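Side-chain contacts in putative effector, AYWB SAP54-like protein ('Echinacea purpurea' witches'-broom phytoplasma, PDB 6INR), which probably acts as a phyllody-inducing effector of a plant-infecting phytoplasma by interacting with MADS-domain transcription factors of the host: residues 38-43 and 65-70; 28-33 and 75-80. All blocks are in the same frame, centred on the assembly; numbering follows the deposited sequence.

Interaction 1: residues 38-43 and 65-70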
ATOM      1  N   ALA A  38       2.932   4.772   2.410  1.00 18.71           N
ATOM      2  CA  ALA A  38       3.359   5.181   3.750  1.00 19.62           C
ATOM      3  C   ALA A  38       4.186   6.444   3.702  1.00 21.05           C
ATOM      4  O   ALA A  38       4.127   7.280   4.599  1.00 24.05           O
ATOM      5  CB  ALA A  38       4.163   4.089   4.416  1.00 19.72           C
ATOM      6  N   THR A  39       4.998   6.541   2.668  1.00 21.80           N
ATOM      7  CA  THR A  39       5.746   7.760   2.351  1.00 21.40           C
ATOM      8  C   THR A  39       4.785   8.896   2.034  1.00 21.57           C
ATOM      9  O   THR A  39       4.946  10.010   2.496  1.00 22.41           O
ATOM     10  CB  THR A  39       6.678   7.508   1.143  1.00 20.98           C
ATOM     11  OG1 THR A  39       7.779   6.716   1.594  1.00 20.11           O
ATOM     12  CG2 THR A  39       7.193   8.795   0.511  1.00 20.02           C
ATOM     13  N   LYS A  40       3.796   8.599   1.224  1.00 23.54           N
ATOM     14  CA  LYS A  40       2.802   9.598   0.818  1.00 27.01           C
ATOM     15  C   LYS A  40       2.168  10.215   2.066  1.00 27.84           C
ATOM     16  O   LYS A  40       1.867  11.399   2.109  1.00 26.62           O
ATOM     17  CB  LYS A  40       1.698   8.941  -0.015  1.00 30.21           C
ATOM     18  CG  LYS A  40       1.419   9.585  -1.364  1.00 34.36           C
ATOM     19  CD  LYS A  40       1.111  11.062  -1.223  1.00 37.72           C
ATOM     20  CE  LYS A  40       0.454  11.622  -2.476  1.00 38.87           C
ATOM     21  NZ  LYS A  40       0.237  13.089  -2.349  1.00 39.68           N
ATOM     22  N   ILE A  41       1.972   9.391   3.086  1.00 27.25           N
ATOM     23  CA  ILE A  41       1.257   9.844   4.289  1.00 25.24           C
ATOM     24  C   ILE A  41       2.177  10.745   5.094  1.00 24.88           C
ATOM     25  O   ILE A  41       1.791  11.826   5.519  1.00 23.55           O
ATOM     26  CB  ILE A  41       0.688   8.694   5.154  1.00 26.05           C
ATOM     27  CG1 ILE A  41      -0.593   8.110   4.536  1.00 26.01           C
ATOM     28  CG2 ILE A  41       0.320   9.193   6.542  1.00 26.51           C
ATOM     29  CD1 ILE A  41      -0.976   6.772   5.143  1.00 26.47           C
ATOM     30  N   THR A  42       3.405  10.303   5.308  1.00 25.15           N
ATOM     31  CA  THR A  42       4.327  11.123   6.089  1.00 25.46           C
ATOM     32  C   THR A  42       4.540  12.507   5.449  1.00 26.46           C
ATOM     33  O   THR A  42       4.799  13.502   6.146  1.00 26.94           O
ATOM     34  CB  THR A  42       5.696  10.460   6.309  1.00 26.41           C
ATOM     35  OG1 THR A  42       6.334  10.254   5.041  1.00 25.67           O
ATOM     36  CG2 THR A  42       5.559   9.133   7.102  1.00 25.42           C
ATOM     37  N   ASN A  43       4.452  12.583   4.125  1.00 26.26           N
ATOM     38  CA  ASN A  43       4.615  13.909   3.450  1.00 25.36           C
ATOM     39  C   ASN A  43       3.355  14.779   3.565  1.00 24.49           C
ATOM     40  O   ASN A  43       3.440  15.975   3.668  1.00 23.87           O
ATOM     41  CB  ASN A  43       5.091  13.780   1.988  1.00 24.21           C
ATOM     42  CG  ASN A  43       6.507  13.227   1.888  1.00 23.28           C
ATOM     43  OD1 ASN A  43       7.409  13.637   2.628  1.00 20.81           O
ATOM     44  ND2 ASN A  43       6.703  12.272   0.984  1.00 22.45           N
ATOM     45  N   GLU A  65      -6.711   9.833   4.351  1.00 39.50           N
ATOM     46  CA  GLU A  65      -7.673   8.778   4.682  1.00 40.99           C
ATOM     47  C   GLU A  65      -7.666   7.722   3.592  1.00 38.67           C
ATOM     48  O   GLU A  65      -7.616   6.523   3.864  1.00 37.02           O
ATOM     49  CB  GLU A  65      -9.082   9.337   4.923  1.00 43.48           C
ATOM     50  CG  GLU A  65      -9.199  10.103   6.241  1.00 47.36           C
ATOM     51  CD  GLU A  65      -8.642   9.337   7.442  1.00 49.92           C
ATOM     52  OE1 GLU A  65      -9.112   8.200   7.695  1.00 51.88           O
ATOM     53  OE2 GLU A  65      -7.726   9.862   8.125  1.00 47.22           O
ATOM     54  N   ASN A  66      -7.650   8.191   2.354  1.00 37.38           N
ATOM     55  CA  ASN A  66      -7.556   7.288   1.191  1.00 36.19           C
ATOM     56  C   ASN A  66      -6.316   6.394   1.233  1.00 32.91           C
ATOM     57  O   ASN A  66      -6.391   5.188   0.981  1.00 32.23           O
ATOM     58  CB  ASN A  66      -7.560   8.069  -0.099  1.00 36.94           C
ATOM     59  CG  ASN A  66      -8.894   8.739  -0.384  1.00 38.18           C
ATOM     60  OD1 ASN A  66      -9.946   8.108  -0.387  1.00 36.72           O
ATOM     61  ND2 ASN A  66      -8.836  10.020  -0.694  1.00 43.61           N
ATOM     62  N   TYR A  67      -5.189   6.993   1.573  1.00 31.43           N
ATOM     63  CA  TYR A  67      -3.921   6.250   1.679  1.00 32.17           C
ATOM     64  C   TYR A  67      -3.884   5.255   2.810  1.00 31.82           C
ATOM     65  O   TYR A  67      -3.266   4.212   2.705  1.00 32.15           O
ATOM     66  CB  TYR A  67      -2.710   7.185   1.724  1.00 33.18           C
ATOM     67  CG  TYR A  67      -2.455   7.717   0.330  1.00 35.05           C
ATOM     68  CD1 TYR A  67      -2.194   6.837  -0.729  1.00 36.68           C
ATOM     69  CD2 TYR A  67      -2.555   9.059   0.045  1.00 34.87           C
ATOM     70  CE1 TYR A  67      -2.021   7.287  -2.019  1.00 35.73           C
ATOM     71  CE2 TYR A  67      -2.379   9.521  -1.243  1.00 36.68           C
ATOM     72  CZ  TYR A  67      -2.117   8.634  -2.272  1.00 37.67           C
ATOM     73  OH  TYR A  67      -1.934   9.103  -3.563  1.00 38.05           O
ATOM     74  N   LYS A  68      -4.562   5.559   3.892  1.00 34.80           N
ATOM     75  CA  LYS A  68      -4.601   4.614   5.021  1.00 37.86           C
ATOM     76  C   LYS A  68      -5.470   3.422   4.643  1.00 35.31           C
ATOM     77  O   LYS A  68      -5.158   2.290   4.976  1.00 34.55           O
ATOM     78  CB  LYS A  68      -5.114   5.277   6.311  1.00 43.02           C
ATOM     79  CG  LYS A  68      -4.135   6.267   6.947  1.00 46.72           C
ATOM     80  CD  LYS A  68      -4.882   7.337   7.744  1.00 51.45           C
ATOM     81  CE  LYS A  68      -5.177   6.869   9.161  1.00 53.57           C
ATOM     82  NZ  LYS A  68      -6.026   7.857   9.883  1.00 57.12           N
ATOM     83  N   GLN A  69      -6.555   3.690   3.935  1.00 35.94           N
ATOM     84  CA  GLN A  69      -7.470   2.614   3.485  1.00 37.50           C
ATOM     85  C   GLN A  69      -6.789   1.736   2.455  1.00 33.95           C
ATOM     86  O   GLN A  69      -6.916   0.529   2.459  1.00 30.44           O
ATOM     87  CB  GLN A  69      -8.759   3.181   2.921  1.00 43.30           C
ATOM     88  CG  GLN A  69      -9.387   4.167   3.880  1.00 52.05           C
ATOM     89  CD  GLN A  69     -10.544   4.949   3.296  1.00 60.27           C
ATOM     90  OE1 GLN A  69     -10.515   5.370   2.127  1.00 62.74           O
ATOM     91  NE2 GLN A  69     -11.575   5.177   4.124  1.00 61.05           N
ATOM     92  N   LEU A  70      -6.059   2.397   1.575  1.00 32.13           N
ATOM     93  CA  LEU A  70      -5.244   1.743   0.545  1.00 28.81           C
ATOM     94  C   LEU A  70      -4.241   0.834   1.223  1.00 26.09           C
ATOM     95  O   LEU A  70      -4.113  -0.330   0.880  1.00 26.61           O
ATOM     96  CB  LEU A  70      -4.525   2.812  -0.289  1.00 29.72           C
ATOM     97  CG  LEU A  70      -4.246   2.621  -1.765  1.00 29.77           C
ATOM     98  CD1 LEU A  70      -5.485   2.607  -2.635  1.00 31.70           C
ATOM     99  CD2 LEU A  70      -3.376   3.775  -2.186  1.00 29.60           C
TER

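Interaction 2: residues 28-33 and 75-80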
ATOM      1  N   ILE A  28       6.511  -8.621  -3.196  1.00 21.32           N
ATOM      2  CA  ILE A  28       7.453  -7.492  -3.222  1.00 22.19           C
ATOM      3  C   ILE A  28       6.863  -6.227  -3.820  1.00 21.35           C
ATOM      4  O   ILE A  28       7.116  -5.124  -3.342  1.00 20.46           O
ATOM      5  CB  ILE A  28       8.724  -7.828  -3.987  1.00 24.59           C
ATOM      6  CG1 ILE A  28       9.408  -8.968  -3.250  1.00 28.38           C
ATOM      7  CG2 ILE A  28       9.639  -6.608  -4.045  1.00 24.95           C
ATOM      8  CD1 ILE A  28      10.624  -9.518  -3.959  1.00 36.58           C
ATOM      9  N   ASN A  29       6.106  -6.385  -4.890  1.00 21.47           N
ATOM     10  CA  ASN A  29       5.530  -5.224  -5.543  1.00 23.25           C
ATOM     11  C   ASN A  29       4.515  -4.602  -4.615  1.00 22.13           C
ATOM     12  O   ASN A  29       4.430  -3.398  -4.490  1.00 20.34           O
ATOM     13  CB  ASN A  29       4.892  -5.558  -6.879  1.00 25.60           C
ATOM     14  CG  ASN A  29       5.883  -6.085  -7.899  1.00 29.74           C
ATOM     15  OD1 ASN A  29       5.489  -6.786  -8.834  1.00 34.37           O
ATOM     16  ND2 ASN A  29       7.169  -5.730  -7.759  1.00 32.59           N
ATOM     17  N   LEU A  30       3.774  -5.464  -3.938  1.00 22.63           N
ATOM     18  CA  LEU A  30       2.772  -5.020  -2.956  1.00 22.37           C
ATOM     19  C   LEU A  30       3.407  -4.272  -1.783  1.00 21.84           C
ATOM     20  O   LEU A  30       2.924  -3.236  -1.357  1.00 20.64           O
ATOM     21  CB  LEU A  30       1.965  -6.192  -2.420  1.00 23.24           C
ATOM     22  CG  LEU A  30       0.678  -5.786  -1.711  1.00 24.26           C
ATOM     23  CD1 LEU A  30      -0.175  -4.865  -2.577  1.00 25.14           C
ATOM     24  CD2 LEU A  30      -0.112  -7.035  -1.354  1.00 25.29           C
ATOM     25  N   LYS A  31       4.464  -4.839  -1.248  1.00 21.09           N
ATOM     26  CA  LYS A  31       5.249  -4.174  -0.216  1.00 22.21           C
ATOM     27  C   LYS A  31       5.856  -2.833  -0.636  1.00 22.14           C
ATOM     28  O   LYS A  31       5.956  -1.897   0.173  1.00 21.03           O
ATOM     29  CB  LYS A  31       6.367  -5.078   0.239  1.00 24.67           C
ATOM     30  CG  LYS A  31       5.904  -6.252   1.075  1.00 28.31           C
ATOM     31  CD  LYS A  31       7.142  -6.880   1.697  1.00 32.24           C
ATOM     32  CE  LYS A  31       6.920  -8.284   2.209  1.00 37.54           C
ATOM     33  NZ  LYS A  31       8.260  -8.902   2.440  1.00 41.89           N
ATOM     34  N   GLN A  32       6.297  -2.731  -1.885  1.00 22.24           N
ATOM     35  CA  GLN A  32       6.812  -1.440  -2.365  1.00 21.75           C
ATOM     36  C   GLN A  32       5.705  -0.417  -2.438  1.00 20.50           C
ATOM     37  O   GLN A  32       5.942   0.764  -2.222  1.00 20.44           O
ATOM     38  CB  GLN A  32       7.465  -1.565  -3.731  1.00 24.22           C
ATOM     39  CG  GLN A  32       8.685  -2.469  -3.704  1.00 27.58           C
ATOM     40  CD  GLN A  32       9.279  -2.734  -5.070  1.00 32.05           C
ATOM     41  OE1 GLN A  32       8.567  -2.905  -6.070  1.00 41.10           O
ATOM     42  NE2 GLN A  32      10.597  -2.804  -5.119  1.00 34.29           N
ATOM     43  N   LYS A  33       4.508  -0.860  -2.800  1.00 19.09           N
ATOM     44  CA  LYS A  33       3.351   0.037  -2.845  1.00 19.27           C
ATOM     45  C   LYS A  33       2.992   0.537  -1.431  1.00 19.31           C
ATOM     46  O   LYS A  33       2.688   1.700  -1.201  1.00 19.21           O
ATOM     47  CB  LYS A  33       2.152  -0.646  -3.504  1.00 20.04           C
ATOM     48  CG  LYS A  33       2.077  -0.515  -5.024  1.00 21.57           C
ATOM     49  CD  LYS A  33       1.342  -1.695  -5.636  1.00 24.08           C
ATOM     50  CE  LYS A  33       0.544  -1.324  -6.885  1.00 27.41           C
ATOM     51  NZ  LYS A  33       1.358  -0.781  -8.013  1.00 27.40           N
ATOM     52  N   LYS A  75      -2.322  -4.620   2.967  1.00 29.31           N
ATOM     53  CA  LYS A  75      -1.892  -5.545   4.032  1.00 32.64           C
ATOM     54  C   LYS A  75      -2.802  -6.771   4.100  1.00 32.64           C
ATOM     55  O   LYS A  75      -2.379  -7.883   4.393  1.00 33.18           O
ATOM     56  CB  LYS A  75      -1.853  -4.858   5.384  1.00 37.28           C
ATOM     57  CG  LYS A  75      -0.893  -3.686   5.447  1.00 40.57           C
ATOM     58  CD  LYS A  75      -0.421  -3.437   6.856  1.00 46.34           C
ATOM     59  CE  LYS A  75      -1.558  -3.032   7.788  1.00 52.71           C
ATOM     60  NZ  LYS A  75      -1.072  -2.799   9.183  1.00 56.78           N
ATOM     61  N   GLU A  76      -4.061  -6.558   3.787  1.00 36.30           N
ATOM     62  CA  GLU A  76      -5.010  -7.679   3.590  1.00 40.44           C
ATOM     63  C   GLU A  76      -4.529  -8.633   2.477  1.00 38.24           C
ATOM     64  O   GLU A  76      -4.385  -9.848   2.679  1.00 39.76           O
ATOM     65  CB  GLU A  76      -6.411  -7.158   3.203  1.00 48.36           C
ATOM     66  CG  GLU A  76      -7.448  -7.067   4.311  1.00 54.28           C
ATOM     67  CD  GLU A  76      -8.864  -6.901   3.747  1.00 63.02           C
ATOM     68  OE1 GLU A  76      -9.164  -5.806   3.205  1.00 63.86           O
ATOM     69  OE2 GLU A  76      -9.674  -7.867   3.828  1.00 62.28           O
ATOM     70  N   GLN A  77      -4.305  -8.063   1.296  1.00 36.30           N
ATOM     71  CA  GLN A  77      -3.831  -8.829   0.108  1.00 35.82           C
ATOM     72  C   GLN A  77      -2.575  -9.546   0.426  1.00 31.82           C
ATOM     73  O   GLN A  77      -2.366 -10.670   0.045  1.00 29.37           O
ATOM     74  CB  GLN A  77      -3.473  -7.922  -1.057  1.00 38.20           C
ATOM     75  CG  GLN A  77      -4.525  -7.847  -2.115  1.00 43.82           C
ATOM     76  CD  GLN A  77      -4.481  -6.531  -2.827  1.00 46.70           C
ATOM     77  OE1 GLN A  77      -3.575  -6.237  -3.611  1.00 50.81           O
ATOM     78  NE2 GLN A  77      -5.482  -5.717  -2.562  1.00 67.17           N
ATOM     79  N   LEU A  78      -1.722  -8.839   1.123  1.00 31.04           N
ATOM     80  CA  LEU A  78      -0.427  -9.362   1.495  1.00 35.17           C
ATOM     81  C   LEU A  78      -0.652 -10.667   2.237  1.00 38.56           C
ATOM     82  O   LEU A  78      -0.000 -11.690   1.981  1.00 39.09           O
ATOM     83  CB  LEU A  78       0.274  -8.332   2.380  1.00 35.96           C
ATOM     84  CG  LEU A  78       1.771  -8.387   2.597  1.00 36.12           C
ATOM     85  CD1 LEU A  78       2.507  -8.259   1.266  1.00 37.17           C
ATOM     86  CD2 LEU A  78       2.136  -7.252   3.550  1.00 34.97           C
ATOM     87  N   LYS A  79      -1.651 -10.639   3.110  1.00 42.51           N
ATOM     88  CA  LYS A  79      -1.990 -11.818   3.930  1.00 43.39           C
ATOM     89  C   LYS A  79      -2.418 -12.967   3.038  1.00 38.47           C
ATOM     90  O   LYS A  79      -1.927 -14.089   3.159  1.00 37.84           O
ATOM     91  CB  LYS A  79      -3.087 -11.518   4.973  1.00 50.24           C
ATOM     92  CG  LYS A  79      -2.577 -11.549   6.412  1.00 57.41           C
ATOM     93  CD  LYS A  79      -3.713 -11.595   7.430  1.00 66.50           C
ATOM     94  CE  LYS A  79      -3.276 -12.218   8.763  1.00 72.07           C
ATOM     95  NZ  LYS A  79      -4.430 -12.567   9.646  1.00 75.40           N
ATOM     96  N   THR A  80      -3.350 -12.667   2.150  1.00 33.77           N
ATOM     97  CA  THR A  80      -3.857 -13.668   1.201  1.00 32.50           C
ATOM     98  C   THR A  80      -2.737 -14.256   0.330  1.00 35.14           C
ATOM     99  O   THR A  80      -2.676 -15.471   0.100  1.00 35.41           O
ATOM    100  CB  THR A  80      -4.900 -13.076   0.251  1.00 30.67           C
ATOM    101  OG1 THR A  80      -5.977 -12.510   1.011  1.00 28.51           O
ATOM    102  CG2 THR A  80      -5.417 -14.150  -0.697  1.00 29.62           C
TER

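Interaction 1: residues 38-43 and 65-70
One face of the Y67 ring carries the aliphatic chain of K40, in a CH-pi contact between the two long helices of an antiparallel alpha-helical hairpin. K40 CG stands 4.0 Å from the ring centroid, 21° off the ring normal, and so over the face but displaced toward the rim on the CZ and CE2 side. The chain is bent at its second torsion and crosses the ring obliquely: CD has already passed outside the rim beyond CE2, and CE reaches the phenol end of the ring, 3.6 Å from Y67 OH. The methylenes do the touching, while NZ lies beyond the ring and makes no bond to it. The phenol side chain also touches N37 and I44, so residues of helix 16-49 meet it before and after the turn that bears K40.

Beside the ring, I41 packs against the base of the tyrosine. Its CG1 lies 3.6 Å from Y67 CB, and the two side chains slide past each other in opposite directions. With CG1 anti to the carbonyl carbon (chi1 -77°), the longer branch is carried toward helix 55-84, although the CB bond itself does not point there. I41 CD1 then comes to 3.7 Å from K68 CG, the two side chains crossing at about a right angle; I41 also touches K64 and I71 on helix 55-84.

The local axes approach to 9.5 Å at 155° between their directions, close to antiparallel. Within these segments the contact is apolar in character, made by carbon atoms apart from Y67 OH, which meets K40 CE. The K68 ammonium group pairs within its own helix: the chain turns at chi3, and NZ forms a salt bridge with E65 OE2 at 3.2 Å, meeting the syn side of the carboxylate.

Interaction 2: residues 28-33 and 75-80
L30 reaches helix 55-84 with its CD2 methyl, which sits 3.5 Å from Q77 CB and lies over the backbone between Q77 and L78. The same methyl is equally close to the L78 nitrogen and stands 3.9 Å from L78 CD1, so one branch of the leucine serves two successive residues. Its other branch, CD1, faces the Q77 amide end, with OE1 at 3.8 Å, a van der Waals approach without a bond. From the opposing helix, L78 CD1 reaches back between L30 and K31 and touches K31 CG at 4.0 Å, the two side chains crossing at about a right angle.

Torsions account for this meeting. In both leucines CG is anti to the backbone N (chi1 -164° in L30 and -162° in L78), and both CB bonds point toward the partner helix, which brings the branched ends together. K31 lies at the border: its CG makes the contact, and the chain then runs on, extended, away from L78.

Beyond this first shell, the two helices of the hairpin set the spacing. Their local axes come no nearer than 10.0 Å and run 163° apart in direction, with the CA atoms of L30 and L78 the nearest across the segments at 7.0 Å. L30 is buried, and Q74 and Y81 of helix 55-84 also touch it, one turn to each side of the Q77-L78 step.

This chemistry is consistent with an interface held mainly by dispersion and by partial exclusion of water from the leucine methyls. The aliphatic parts of Q77 and K31 close its borders; the Q77 amide stays at the border beside L30 CD1, whereas the K31 ammonium group is left for the exposed surface.

In the fold
From the N terminus, helix 16-49 presents residues 28-33 first and 38-43 about three turns later; a short connection then leads into helix 55-84, which returns with 65-70 ahead of 75-80. Interaction 1 closes the inner loop, with 21 intervening residues that include the turn of the hairpin, and interaction 2 closes the outer one, with 41. The contacts nest without crossing, as expected for two antiparallel helices. Their centres lie about 15 Å apart and their nearest atoms about 5 Å apart, so they are separate clasps on one seam: interaction 1 nearer the turn, interaction 2 nearer the chain ends.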